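Local coordinates for sigma-c capsid protein (Avian reovirus, PDB 2VRS) that forms the trimeric fibre through which the virus attaches to host cells and also induces apoptosis in them, at residues Tyr180-Ser183 / Arg184-Thr187. Numbering follows the deposited sequence.
Sequences YSSS and RVFT
V185 meets S181 and S182 through both its backbone polar atoms. Its carbonyl O accepts from S181 N at 3.0 Å, a bond bent to 133° at the hydrogen. The same V185 O also lies 3.3 Å from Y180 CA in a CA-H...O contact. V185 N donates to S182 O, 3.3 Å away and nearly straight, but the amide comes in from above the carbonyl plane. This second bond closes the type I turn S182-V185, in which R184 N also lies close to S182 O but at a poor angle for a bond. A water serves its N-H instead, accepting from R184 N and bonding S182 OG as well. A second water joins S181 OG to T187 OG1, and T187 OG1 bonds further to T132 OG1. With S181 and S182 both facing V185, the hairpin between strands 170-180 and 185-191 carries a classic beta bulge next to its turn, in the beta-barrel of the C-terminal domain of the fibre. The bulge leaves both serine side chains on the V185 side: S181 OG sits 3.6 Å from V185 CG1, and S182 OG lies by CG2. Beyond the bulge, Y180 and F186 form a non-hydrogen-bonded pair and turn their side chains to the buried face. F186 CB stands over the centre of the Y180 ring, 3.5 Å from its centroid, in a CH-pi contact. With chi1 at 70°, the F186 ring is swung toward the phenol end, bringing CD1 within 3.4 Å of Y180 OH; the two ring planes are inclined at 53°. F133 and F159 continue this aromatic cluster, meeting F186 and Y180 respectively. R184, its chain bent at chi3, leads its guanidinium away from the turn to bond S136 OG through NH2.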
loop_
_atom_site.group_PDB
_atom_site.type_symbol
_atom_site.label_atom_id
_atom_site.label_comp_id
_atom_site.label_asym_id
_atom_site.label_seq_id
_atom_site.Cartn_x
_atom_site.Cartn_y
_atom_site.Cartn_z
ATOM N N TYR C 180 -20.468 -9.560 -0.695
ATOM C CA TYR C 180 -21.256 -8.351 -0.977
ATOM C C TYR C 180 -22.173 -8.569 -2.167
ATOM O O TYR C 180 -21.712 -8.882 -3.244
ATOM C CB TYR C 180 -20.348 -7.138 -1.225
ATOM C CG TYR C 180 -19.832 -6.554 0.086
ATOM C CD1 TYR C 180 -18.654 -7.055 0.661
ATOM C CD2 TYR C 180 -20.546 -5.570 0.754
ATOM C CE1 TYR C 180 -18.178 -6.536 1.878
ATOM C CE2 TYR C 180 -20.096 -5.054 1.994
ATOM C CZ TYR C 180 -18.896 -5.555 2.522
ATOM O OH TYR C 180 -18.475 -5.041 3.715
ATOM N N SER C 181 -23.464 -8.416 -1.934
ATOM C CA SER C 181 -24.457 -8.416 -3.039
ATOM C C SER C 181 -24.535 -7.042 -3.722
ATOM O O SER C 181 -24.970 -6.935 -4.866
ATOM C CB SER C 181 -25.819 -8.885 -2.542
ATOM O OG SER C 181 -26.277 -8.092 -1.446
ATOM N N SER C 182 -24.142 -5.985 -3.017
ATOM C CA SER C 182 -23.974 -4.632 -3.576
ATOM C C SER C 182 -23.036 -3.876 -2.669
ATOM O O SER C 182 -22.628 -4.427 -1.654
ATOM C CB SER C 182 -25.304 -3.908 -3.626
ATOM O OG SER C 182 -25.866 -3.743 -2.343
ATOM N N SER C 183 -22.722 -2.618 -2.987
ATOM C CA SER C 183 -21.712 -1.878 -2.185
ATOM C C SER C 183 -22.152 -1.694 -0.710
ATOM O O SER C 183 -21.308 -1.499 0.171
ATOM C CB SER C 183 -21.411 -0.527 -2.813
ATOM O OG SER C 183 -22.580 0.288 -2.764
ATOM N N ARG C 184 -23.459 -1.720 -0.453
ATOM C CA ARG C 184 -23.975 -1.441 0.898
ATOM C C ARG C 184 -24.352 -2.687 1.701
ATOM O O ARG C 184 -24.736 -2.569 2.858
ATOM C CB ARG C 184 -25.212 -0.525 0.846
ATOM C CG ARG C 184 -24.903 0.881 0.326
ATOM C CD ARG C 184 -26.207 1.705 0.212
ATOM N NE ARG C 184 -26.910 1.908 1.485
ATOM C CZ ARG C 184 -26.681 2.905 2.328
ATOM N NH1 ARG C 184 -25.748 3.802 2.071
ATOM N NH2 ARG C 184 -27.394 3.007 3.451
ATOM N N VAL C 185 -24.267 -3.871 1.097
ATOM C CA VAL C 185 -24.883 -5.048 1.727
ATOM C C VAL C 185 -24.003 -6.271 1.557
ATOM O O VAL C 185 -23.666 -6.638 0.436
ATOM C CB VAL C 185 -26.290 -5.399 1.095
ATOM C CG1 VAL C 185 -26.918 -6.620 1.787
ATOM C CG2 VAL C 185 -27.215 -4.214 1.124
ATOM N N PHE C 186 -23.659 -6.933 2.663
ATOM C CA PHE C 186 -23.063 -8.239 2.588
ATOM C C PHE C 186 -23.866 -9.239 3.396
ATOM O O PHE C 186 -24.619 -8.873 4.308
ATOM C CB PHE C 186 -21.562 -8.282 2.991
ATOM C CG PHE C 186 -21.294 -8.058 4.466
ATOM C CD1 PHE C 186 -21.142 -6.757 4.947
ATOM C CD2 PHE C 186 -21.094 -9.161 5.350
ATOM C CE1 PHE C 186 -20.852 -6.532 6.279
ATOM C CE2 PHE C 186 -20.778 -8.957 6.698
ATOM C CZ PHE C 186 -20.679 -7.628 7.173
ATOM N N THR C 187 -23.731 -10.488 3.005
ATOM C CA THR C 187 -24.388 -11.608 3.681
ATOM C C THR C 187 -23.343 -12.674 4.031
ATOM O O THR C 187 -22.488 -13.018 3.215
ATOM C CB THR C 187 -25.500 -12.195 2.780
ATOM O OG1 THR C 187 -26.465 -11.157 2.530
ATOM C CG2 THR C 187 -26.180 -13.398 3.446
HETATM O O HOH W 1 -26.759 -9.958 0.192
HETATM O O HOH W 2 -26.233 -1.253 -1.935
#